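PDB 6NOD: PUF (Pumilio/FBF) domain-containing, which probably binds sequence elements in the 3' untranslated regions of mRNAs through its Pumilio-repeat RNA-binding domain, here in complex with RNA. Local coordinates for residues L21-I26 / R41-E46. Sequence-based numbering, arbitrary orientation.
With nucleotides of chain D.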
ATOM      1  N   LEU A  21     -24.575   5.870 -32.089  1.00 33.54           N
ATOM      2  CA  LEU A  21     -23.227   5.480 -32.474  1.00 30.49           C
ATOM      3  C   LEU A  21     -22.799   4.217 -31.738  1.00 27.07           C
ATOM      4  O   LEU A  21     -22.979   4.100 -30.523  1.00 31.13           O
ATOM      5  CB  LEU A  21     -22.250   6.619 -32.183  1.00 33.44           C
ATOM      6  CG  LEU A  21     -21.044   6.771 -33.111  1.00 37.28           C
ATOM      7  CD1 LEU A  21     -21.488   7.128 -34.521  1.00 23.67           C
ATOM      8  CD2 LEU A  21     -20.086   7.820 -32.567  1.00 28.69           C
ATOM      9  N   LYS A  22     -22.239   3.272 -32.482  1.00 28.46           N
ATOM     10  CA  LYS A  22     -21.621   2.077 -31.931  1.00 28.78           C
ATOM     11  C   LYS A  22     -20.120   2.119 -32.190  1.00 28.41           C
ATOM     12  O   LYS A  22     -19.608   3.012 -32.869  1.00 31.84           O
ATOM     13  CB  LYS A  22     -22.236   0.809 -32.536  1.00 29.72           C
ATOM     14  CG  LYS A  22     -23.727   0.658 -32.289  1.00 37.47           C
ATOM     15  CD  LYS A  22     -24.263  -0.614 -32.927  1.00 42.71           C
ATOM     16  CE  LYS A  22     -25.709  -0.448 -33.368  1.00 46.13           C
ATOM     17  NZ  LYS A  22     -26.272  -1.714 -33.913  1.00 50.42           N
ATOM     18  N   LEU A  23     -19.413   1.133 -31.636  1.00 22.06           N
ATOM     19  CA  LEU A  23     -17.966   1.084 -31.822  1.00 20.56           C
ATOM     20  C   LEU A  23     -17.606   0.801 -33.275  1.00 24.48           C
ATOM     21  O   LEU A  23     -16.642   1.367 -33.802  1.00 22.53           O
ATOM     22  CB  LEU A  23     -17.354   0.037 -30.895  1.00 27.85           C
ATOM     23  CG  LEU A  23     -17.324   0.441 -29.420  1.00 34.92           C
ATOM     24  CD1 LEU A  23     -16.891  -0.726 -28.549  1.00 27.51           C
ATOM     25  CD2 LEU A  23     -16.414   1.644 -29.212  1.00 27.65           C
ATOM     26  N   SER A  24     -18.374  -0.062 -33.944  1.00 25.80           N
ATOM     27  CA  SER A  24     -18.128  -0.327 -35.356  1.00 28.44           C
ATOM     28  C   SER A  24     -18.352   0.907 -36.220  1.00 25.10           C
ATOM     29  O   SER A  24     -17.893   0.938 -37.367  1.00 37.78           O
ATOM     30  CB  SER A  24     -19.016  -1.474 -35.841  1.00 26.67           C
ATOM     31  OG  SER A  24     -20.336  -1.343 -35.342  1.00 27.61           O
ATOM     32  N   ASP A  25     -19.041   1.922 -35.698  1.00 26.92           N
ATOM     33  CA  ASP A  25     -19.241   3.152 -36.455  1.00 28.03           C
ATOM     34  C   ASP A  25     -18.006   4.045 -36.439  1.00 28.65           C
ATOM     35  O   ASP A  25     -17.811   4.837 -37.369  1.00 26.45           O
ATOM     36  CB  ASP A  25     -20.446   3.920 -35.908  1.00 27.98           C
ATOM     37  CG  ASP A  25     -21.768   3.267 -36.268  1.00 34.99           C
ATOM     38  OD1 ASP A  25     -22.612   3.093 -35.363  1.00 35.76           O
ATOM     39  OD2 ASP A  25     -21.962   2.930 -37.455  1.00 33.69           O
ATOM     40  N   ILE A  26     -17.165   3.939 -35.410  1.00 25.10           N
ATOM     41  CA  ILE A  26     -15.984   4.791 -35.306  1.00 24.46           C
ATOM     42  C   ILE A  26     -14.777   4.075 -35.897  1.00 25.00           C
ATOM     43  O   ILE A  26     -13.629   4.458 -35.645  1.00 25.65           O
ATOM     44  CB  ILE A  26     -15.721   5.218 -33.848  1.00 25.33           C
ATOM     45  CG1 ILE A  26     -15.227   4.039 -33.006  1.00 27.07           C
ATOM     46  CG2 ILE A  26     -16.974   5.826 -33.238  1.00 27.62           C
ATOM     47  CD1 ILE A  26     -14.590   4.449 -31.696  1.00 25.18           C
ATOM     48  N   ARG A  41     -14.535   8.636 -23.448  1.00 29.90           N
ATOM     49  CA  ARG A  41     -15.619   8.271 -22.543  1.00 23.39           C
ATOM     50  C   ARG A  41     -16.696   7.462 -23.258  1.00 28.94           C
ATOM     51  O   ARG A  41     -17.330   6.596 -22.644  1.00 25.53           O
ATOM     52  CB  ARG A  41     -16.210   9.535 -21.919  1.00 28.40           C
ATOM     53  CG  ARG A  41     -17.313   9.294 -20.907  1.00 31.17           C
ATOM     54  CD  ARG A  41     -16.880   8.342 -19.803  1.00 28.68           C
ATOM     55  NE  ARG A  41     -17.212   8.855 -18.476  1.00 45.65           N
ATOM     56  CZ  ARG A  41     -18.447   8.954 -17.991  1.00 46.56           C
ATOM     57  NH1 ARG A  41     -19.488   8.571 -18.719  1.00 41.18           N
ATOM     58  NH2 ARG A  41     -18.642   9.434 -16.771  1.00 44.20           N
ATOM     59  N   PHE A  42     -16.909   7.721 -24.551  1.00 30.54           N
ATOM     60  CA  PHE A  42     -17.868   6.933 -25.318  1.00 24.56           C
ATOM     61  C   PHE A  42     -17.389   5.495 -25.480  1.00 26.20           C
ATOM     62  O   PHE A  42     -18.163   4.549 -25.293  1.00 25.12           O
ATOM     63  CB  PHE A  42     -18.106   7.575 -26.685  1.00 27.84           C
ATOM     64  CG  PHE A  42     -18.742   6.651 -27.689  1.00 28.11           C
ATOM     65  CD1 PHE A  42     -20.100   6.381 -27.637  1.00 27.48           C
ATOM     66  CD2 PHE A  42     -17.984   6.054 -28.683  1.00 23.77           C
ATOM     67  CE1 PHE A  42     -20.690   5.535 -28.558  1.00 30.89           C
ATOM     68  CE2 PHE A  42     -18.567   5.203 -29.605  1.00 25.98           C
ATOM     69  CZ  PHE A  42     -19.922   4.945 -29.542  1.00 26.17           C
ATOM     70  N   ILE A  43     -16.114   5.315 -25.833  1.00 28.05           N
ATOM     71  CA  ILE A  43     -15.565   3.973 -25.998  1.00 23.76           C
ATOM     72  C   ILE A  43     -15.631   3.205 -24.685  1.00 25.95           C
ATOM     73  O   ILE A  43     -15.936   2.007 -24.664  1.00 28.07           O
ATOM     74  CB  ILE A  43     -14.126   4.043 -26.540  1.00 26.18           C
ATOM     75  CG1 ILE A  43     -14.061   4.941 -27.777  1.00 18.68           C
ATOM     76  CG2 ILE A  43     -13.607   2.649 -26.862  1.00 24.92           C
ATOM     77  CD1 ILE A  43     -12.654   5.196 -28.268  1.00 17.62           C
ATOM     78  N   GLN A  44     -15.350   3.883 -23.568  1.00 24.21           N
ATOM     79  CA  GLN A  44     -15.433   3.230 -22.266  1.00 24.17           C
ATOM     80  C   GLN A  44     -16.846   2.734 -21.987  1.00 25.40           C
ATOM     81  O   GLN A  44     -17.033   1.620 -21.485  1.00 27.75           O
ATOM     82  CB  GLN A  44     -14.987   4.189 -21.161  1.00 30.82           C
ATOM     83  CG  GLN A  44     -13.539   4.629 -21.244  1.00 19.56           C
ATOM     84  CD  GLN A  44     -13.267   5.854 -20.394  1.00 27.52           C
ATOM     85  OE1 GLN A  44     -13.564   5.873 -19.199  1.00 27.27           O
ATOM     86  NE2 GLN A  44     -12.702   6.888 -21.006  1.00 31.20           N
ATOM     87  N   GLN A  45     -17.853   3.551 -22.303  1.00 27.99           N
ATOM     88  CA  GLN A  45     -19.232   3.159 -22.039  1.00 31.13           C
ATOM     89  C   GLN A  45     -19.634   1.951 -22.876  1.00 33.21           C
ATOM     90  O   GLN A  45     -20.254   1.012 -22.363  1.00 37.33           O
ATOM     91  CB  GLN A  45     -20.173   4.335 -22.302  1.00 33.27           C
ATOM     92  CG  GLN A  45     -20.039   5.470 -21.299  1.00 30.53           C
ATOM     93  CD  GLN A  45     -20.592   6.783 -21.821  1.00 37.61           C
ATOM     94  OE1 GLN A  45     -20.115   7.857 -21.461  1.00 34.60           O
ATOM     95  NE2 GLN A  45     -21.609   6.701 -22.672  1.00 29.01           N
ATOM     96  N   GLU A  46     -19.284   1.949 -24.163  1.00 28.37           N
ATOM     97  CA  GLU A  46     -19.671   0.835 -25.023  1.00 31.21           C
ATOM     98  C   GLU A  46     -18.869  -0.421 -24.703  1.00 28.44           C
ATOM     99  O   GLU A  46     -19.407  -1.533 -24.748  1.00 30.18           O
ATOM    100  CB  GLU A  46     -19.513   1.223 -26.492  1.00 30.93           C
ATOM    101  CG  GLU A  46     -20.365   2.412 -26.911  1.00 30.30           C
ATOM    102  CD  GLU A  46     -21.852   2.158 -26.741  1.00 32.38           C
ATOM    103  OE1 GLU A  46     -22.310   1.042 -27.065  1.00 36.44           O
ATOM    104  OE2 GLU A  46     -22.565   3.075 -26.280  1.00 33.12           O
TER
ATOM    105  P     A D   8      -7.689  13.566 -12.480  1.00 53.58           P
ATOM    106  OP1   A D   8      -7.652  14.981 -12.030  1.00 49.82           O
ATOM    107  OP2   A D   8      -8.538  12.589 -11.751  1.00 45.24           O
ATOM    108  O5'   A D   8      -8.124  13.568 -14.014  1.00 50.61           O
ATOM    109  C5'   A D   8      -7.448  14.387 -14.963  1.00 42.51           C
ATOM    110  C4'   A D   8      -8.299  14.678 -16.176  1.00 47.08           C
ATOM    111  O4'   A D   8      -8.774  13.427 -16.750  1.00 36.10           O
ATOM    112  C3'   A D   8      -9.543  15.529 -15.918  1.00 44.48           C
ATOM    113  O3'   A D   8      -9.778  16.374 -17.043  1.00 44.36           O
ATOM    114  C2'   A D   8     -10.652  14.484 -15.832  1.00 44.41           C
ATOM    115  O2'   A D   8     -11.944  14.972 -16.125  1.00 42.03           O
ATOM    116  C1'   A D   8     -10.184  13.465 -16.864  1.00 41.40           C
ATOM    117  N9    A D   8     -10.714  12.114 -16.664  1.00 34.93           N
ATOM    118  C8    A D   8     -10.758  11.372 -15.508  1.00 35.52           C
ATOM    119  N7    A D   8     -11.305  10.189 -15.663  1.00 27.39           N
ATOM    120  C5    A D   8     -11.645  10.152 -17.010  1.00 31.59           C
ATOM    121  C6    A D   8     -12.259   9.172 -17.811  1.00 28.41           C
ATOM    122  N6    A D   8     -12.662   7.983 -17.356  1.00 27.40           N
ATOM    123  N1    A D   8     -12.450   9.458 -19.119  1.00 29.03           N
ATOM    124  C2    A D   8     -12.048  10.648 -19.582  1.00 28.30           C
ATOM    125  N3    A D   8     -11.461  11.648 -18.930  1.00 30.31           N
ATOM    126  C4    A D   8     -11.286  11.333 -17.635  1.00 28.11           C
TER
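F42 drives its ring into the turn 21-26, where its closest approach is L21 O, 3.3 Å from F42 CZ, while L21 CB lies 3.9 Å from the same carbon. With CG anti to the backbone N (chi1 163°), the ring extends to that carbonyl. L21 CD2 sits over one face, while the carbonyl oxygens of L21 and K22 approach the edge, where the weakly positive ring hydrogens suit them. I26 runs past F42 in the opposite sense, its CG2 4.0 Å from F42 CE2. The branched chains of L23, I26 and I43 suit close apolar packing: L23 crosses I43 nearly perpendicularly, L23 CD2 lying 3.8 Å from I43 CG2, and L23 CG rests on E46 CB, a methylene of a bent chain. Were F42 an alanine, a gap would be likely to open between helix and turn, leaving L21 and I26 without the ring they both pack on from this helix. Two residues after F42, Q44 reads the adenine of chain D, accepting from N6 and donating to N1. The contact thus backs the RNA-binding helix 37-49 at the N-terminal end of the Pumilio array, where I59 of helix 57-65 and F33 of helix 30-34 both touch I26 and I43.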